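PDB 3ZWF: zinc phosphodiesterase ELAC protein 1, which cleaves RNA as a two-zinc phosphodiesterase, showing some tRNA 3'-end processing activity and removing 2',3'-cyclic phosphates from cleaved tRNAs during tRNA repair. Local coordinates for residues 246-251 / 269-274; 306-311 / 347-352. All blocks are in the same frame, centred on the assembly; numbering follows the deposited sequence.

Contact 1 (246-251 / 269-274); sequences ICILGD and LLIHEA. With ZN (zinc ion), chain E; ZN (zinc ion), chain D.
I246 lies alongside L269, its CD1 3.7 Å from L269 CB, where two parallel neighbours of the metallo-beta-lactamase sheet, 246-249 and 269-273, run 6° apart. C247 uses both backbone polar groups: its N donates to L269 O at 2.9 Å and its O accepts from I271 N. I248 turns to the face that carries I246, and its CG1 meets I271 CD1; strand 2-5 of the other sheet packs against I271. L249 N donates to I271 O. The L249 side chain points across to 269-274 and splits its methyls, CD1 pressed to 3.4 Å from L270 CD1, CD2 near H272 CD2; F298 of helix 292-301 touches both leucines. Past the strand, one water joins G250 O and E273 N, 2.8 Å from each. D251 brings OD2 between the zinc ions, 2.2 Å from that of chain D and 2.4 Å from that of chain E. With CG between its backbone N and carbonyl carbon (chi1 68°) and a bend at chi2, E273 brings OE2 to 3.2 Å from D251 CA, the carboxylate planes 74° apart; T275, H289, S290 and C252 N bind its carboxylate. Two buried acids thus come close, and zinc on one and hydrogen bonds on the other probably offset their repulsion.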
# COMPACT_ATOMS: atom_id res chain seq x y z
N ILE A 246 11.62 16.91 19.68
CA ILE A 246 10.88 16.84 18.43
C ILE A 246 9.49 16.25 18.71
O ILE A 246 9.39 15.20 19.31
CB ILE A 246 11.53 15.88 17.44
CG1 ILE A 246 13.01 16.23 17.27
CG2 ILE A 246 10.81 15.97 16.11
CD1 ILE A 246 13.26 17.52 16.62
N CYS A 247 8.46 16.98 18.31
CA CYS A 247 7.07 16.54 18.48
C CYS A 247 6.40 16.44 17.11
O CYS A 247 6.46 17.35 16.31
CB CYS A 247 6.30 17.52 19.33
SG CYS A 247 6.97 17.55 21.02
N ILE A 248 5.76 15.31 16.89
CA ILE A 248 5.14 14.97 15.61
C ILE A 248 3.71 14.57 15.91
O ILE A 248 3.49 13.56 16.62
CB ILE A 248 5.89 13.79 14.96
CG1 ILE A 248 7.37 14.18 14.76
CG2 ILE A 248 5.25 13.46 13.58
CD1 ILE A 248 8.23 13.08 14.24
N LEU A 249 2.75 15.36 15.43
CA LEU A 249 1.34 15.12 15.71
C LEU A 249 0.62 14.49 14.51
O LEU A 249 0.78 14.99 13.39
CB LEU A 249 0.60 16.38 16.08
CG LEU A 249 0.78 16.93 17.50
CD1 LEU A 249 2.21 17.39 17.75
CD2 LEU A 249 -0.23 18.06 17.71
N GLY A 250 -0.15 13.44 14.78
CA GLY A 250 -1.07 12.89 13.76
C GLY A 250 -2.19 13.85 13.40
O GLY A 250 -2.34 14.95 13.98
N ASP A 251 -2.99 13.44 12.41
CA ASP A 251 -4.17 14.20 12.00
C ASP A 251 -4.99 14.52 13.24
O ASP A 251 -5.18 13.70 14.13
CB ASP A 251 -5.09 13.39 11.10
CG ASP A 251 -4.45 13.01 9.75
OD1 ASP A 251 -3.28 13.33 9.48
OD2 ASP A 251 -5.15 12.31 8.97
N LEU A 269 11.36 21.29 17.21
CA LEU A 269 10.60 21.13 15.98
C LEU A 269 9.24 20.55 16.34
O LEU A 269 9.15 19.56 17.06
CB LEU A 269 11.37 20.24 15.02
CG LEU A 269 10.86 20.34 13.58
CD1 LEU A 269 11.37 21.64 12.99
CD2 LEU A 269 11.27 19.15 12.71
N LEU A 270 8.19 21.20 15.85
CA LEU A 270 6.82 20.73 15.99
C LEU A 270 6.23 20.50 14.59
O LEU A 270 6.16 21.44 13.81
CB LEU A 270 5.98 21.75 16.75
CG LEU A 270 4.47 21.52 16.83
CD1 LEU A 270 4.16 20.20 17.47
CD2 LEU A 270 3.86 22.66 17.66
N ILE A 271 5.86 19.26 14.30
CA ILE A 271 5.25 18.86 12.99
C ILE A 271 3.74 18.68 13.20
O ILE A 271 3.30 17.92 14.07
CB ILE A 271 5.85 17.60 12.44
CG1 ILE A 271 7.37 17.75 12.29
CG2 ILE A 271 5.11 17.17 11.09
CD1 ILE A 271 8.01 16.49 11.76
N HIS A 272 2.98 19.47 12.47
CA HIS A 272 1.54 19.56 12.65
C HIS A 272 0.86 19.55 11.26
O HIS A 272 1.35 20.13 10.31
CB HIS A 272 1.18 20.86 13.40
CG HIS A 272 -0.17 20.86 14.04
ND1 HIS A 272 -1.35 20.86 13.31
CD2 HIS A 272 -0.53 20.94 15.35
CE1 HIS A 272 -2.37 20.87 14.17
NE2 HIS A 272 -1.90 20.92 15.40
N GLU A 273 -0.30 18.91 11.19
CA GLU A 273 -1.09 19.02 9.95
C GLU A 273 -1.72 20.40 9.71
O GLU A 273 -2.00 21.18 10.62
CB GLU A 273 -2.20 17.99 9.90
CG GLU A 273 -3.31 18.20 10.91
CD GLU A 273 -4.65 17.90 10.27
OE1 GLU A 273 -5.08 18.69 9.40
OE2 GLU A 273 -5.21 16.84 10.57
N ALA A 274 -1.90 20.72 8.45
CA ALA A 274 -2.74 21.84 8.04
C ALA A 274 -3.43 21.46 6.74
O ALA A 274 -3.04 21.91 5.67
CB ALA A 274 -1.95 23.13 7.86
ZN ZN E . -6.89 10.72 9.32
ZN ZN D . -4.51 11.59 7.02
O HOH W 1 -1.21 17.42 13.44
O HOH W 2 -5.89 10.04 7.66

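Contact 2 (306-311 / 347-352); sequences RLVLTH and TLAEDF. With ZN (zinc ion), chain D.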
# COMPACT_ATOMS: atom_id res chain seq x y z
N ARG A 306 10.14 26.03 16.16
CA ARG A 306 9.89 25.93 14.75
C ARG A 306 8.63 25.05 14.54
O ARG A 306 8.46 24.02 15.19
CB ARG A 306 11.11 25.34 14.02
CG ARG A 306 10.81 24.77 12.62
CD ARG A 306 11.40 25.56 11.48
NE ARG A 306 12.78 25.15 11.23
CZ ARG A 306 13.30 24.77 10.06
NH1 ARG A 306 12.58 24.74 8.93
NH2 ARG A 306 14.59 24.45 10.01
N LEU A 307 7.75 25.53 13.66
CA LEU A 307 6.55 24.80 13.27
C LEU A 307 6.69 24.37 11.81
O LEU A 307 7.00 25.17 10.99
CB LEU A 307 5.29 25.66 13.43
CG LEU A 307 3.94 25.12 12.97
CD1 LEU A 307 3.54 23.75 13.69
CD2 LEU A 307 2.87 26.19 13.09
N VAL A 308 6.48 23.08 11.55
CA VAL A 308 6.46 22.56 10.18
C VAL A 308 5.06 22.05 9.92
O VAL A 308 4.57 21.18 10.62
CB VAL A 308 7.48 21.43 9.93
CG1 VAL A 308 7.44 21.00 8.41
CG2 VAL A 308 8.86 21.84 10.35
N LEU A 309 4.44 22.57 8.86
CA LEU A 309 3.09 22.16 8.45
C LEU A 309 3.19 21.13 7.34
O LEU A 309 4.08 21.19 6.50
CB LEU A 309 2.31 23.38 7.96
CG LEU A 309 2.10 24.49 9.04
CD1 LEU A 309 1.23 25.57 8.48
CD2 LEU A 309 1.49 23.92 10.31
N THR A 310 2.29 20.17 7.43
CA THR A 310 2.28 19.05 6.49
C THR A 310 0.87 18.53 6.35
O THR A 310 -0.08 19.14 6.81
CB THR A 310 3.31 17.98 6.91
OG1 THR A 310 3.55 17.04 5.85
CG2 THR A 310 2.86 17.25 8.19
N HIS A 311 0.73 17.43 5.60
CA HIS A 311 -0.59 16.81 5.36
C HIS A 311 -1.53 17.77 4.69
O HIS A 311 -2.67 17.95 5.10
CB HIS A 311 -1.20 16.26 6.68
CG HIS A 311 -2.31 15.27 6.50
ND1 HIS A 311 -3.64 15.63 6.45
CD2 HIS A 311 -2.29 13.92 6.52
CE1 HIS A 311 -4.39 14.54 6.35
NE2 HIS A 311 -3.59 13.49 6.43
N THR A 347 7.38 26.59 8.53
CA THR A 347 7.91 26.00 7.31
C THR A 347 6.84 25.10 6.70
O THR A 347 6.12 24.43 7.43
CB THR A 347 9.15 25.15 7.63
OG1 THR A 347 10.14 25.97 8.24
CG2 THR A 347 9.75 24.56 6.37
N LEU A 348 6.71 25.14 5.36
CA LEU A 348 5.79 24.22 4.67
C LEU A 348 6.56 23.02 4.15
O LEU A 348 7.45 23.15 3.32
CB LEU A 348 5.06 24.94 3.53
CG LEU A 348 4.53 26.31 3.95
CD1 LEU A 348 3.87 26.96 2.73
CD2 LEU A 348 3.62 26.17 5.19
N ALA A 349 6.16 21.84 4.63
CA ALA A 349 6.80 20.59 4.23
C ALA A 349 6.57 20.30 2.74
O ALA A 349 5.49 20.57 2.20
CB ALA A 349 6.30 19.40 5.09
N GLU A 350 7.61 19.82 2.10
CA GLU A 350 7.52 19.20 0.77
C GLU A 350 8.17 17.83 0.84
O GLU A 350 9.06 17.61 1.66
CB GLU A 350 8.23 20.06 -0.29
CG GLU A 350 7.64 21.43 -0.39
CD GLU A 350 8.42 22.36 -1.30
OE1 GLU A 350 9.45 21.96 -1.89
OE2 GLU A 350 7.97 23.51 -1.43
N ASP A 351 7.76 16.90 -0.05
CA ASP A 351 8.41 15.62 -0.08
C ASP A 351 9.92 15.83 -0.34
O ASP A 351 10.34 16.64 -1.19
CB ASP A 351 7.87 14.69 -1.19
CG ASP A 351 6.41 14.32 -1.00
OD1 ASP A 351 5.74 14.77 -0.01
OD2 ASP A 351 5.95 13.46 -1.81
N PHE A 352 10.69 15.07 0.44
CA PHE A 352 12.17 14.95 0.39
C PHE A 352 12.90 16.10 1.06
O PHE A 352 14.14 16.13 1.08
CB PHE A 352 12.67 14.68 -1.03
CG PHE A 352 12.01 13.50 -1.65
CD1 PHE A 352 12.27 12.26 -1.16
CD2 PHE A 352 11.11 13.65 -2.69
CE1 PHE A 352 11.63 11.13 -1.68
CE2 PHE A 352 10.46 12.54 -3.23
CZ PHE A 352 10.73 11.28 -2.73
ZN ZN D . -4.51 11.59 7.02
O HOH W 2 -5.89 10.04 7.66
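V308 pairs with T347 and L309 with L348 as parallel bridges, CA atoms 4.7 Å apart in the first pair, where strand 306-310 meets the end of strand 345-348 at one margin of a metallo-beta-lactamase sheet. Three backbone bonds zip the pair: T347 N to L307 O, L309 N to T347 O and A349 N to L309 O, each 2.9 Å. V308 CA adds a C-H...O contact to T347 O. The bond to A349 carries the pairing just beyond the last bridge, after which 350-352 leave the strand; D351 turns to T8 and G18, while A349 O accepts from R17.

At the start of the pairing R306 reaches across to T347. Bends at chi2 and chi3 curl its chain until NH1 donates to T347 OG1 at 2.8 Å, with an N-H...O angle of 152°. The hydroxyl sits at the guanidinium edge, close to its plane, so this bond also restrains the rotation of the flat group. OG1 lies anti to the carbonyl carbon of T347 (chi1 -59°), on the side from which the arginine comes; a weak, long ion pair to E345 engages NE.

The remaining contacts are mostly apolar. A349 CB meets V308 CG1 at 3.9 Å and also lies beside T310 OG1. On the face of L309 and L348, the two leucines cross with L309 CD1 4.1 Å from L348 CD2; A295 of helix 292-301 packs on L309, whereas L348 is exposed. Beyond the strand H311 swings away from 347-352 toward the active site. T275 OG1 hydrogen-bonds its ND1, which together with the metal bond would hold the ring's rotation, and NE2 binds the zinc ion of chain D at 2.2 Å.

How the contacts relate
Strands 269-273 and 306-310 are neighbours, so contacts 1 and 2 form one run of parallel pairings in a single sheet, their centres 9 Å apart. L270 stitches them, its N and O probably hydrogen-bonded to R306 O and V308 N. Contact 1 lies inside, with every touching residue buried and mostly aliphatic chains on the sheet faces; contact 2, nearer the margin, is partly buried and adds an arginine-threonine bond. Each sends a metal ligand from just past the end of its first strand: D251 bridges both zinc ions, whereas H311 binds one of them. That shared zinc and its bridging water belong to both contacts.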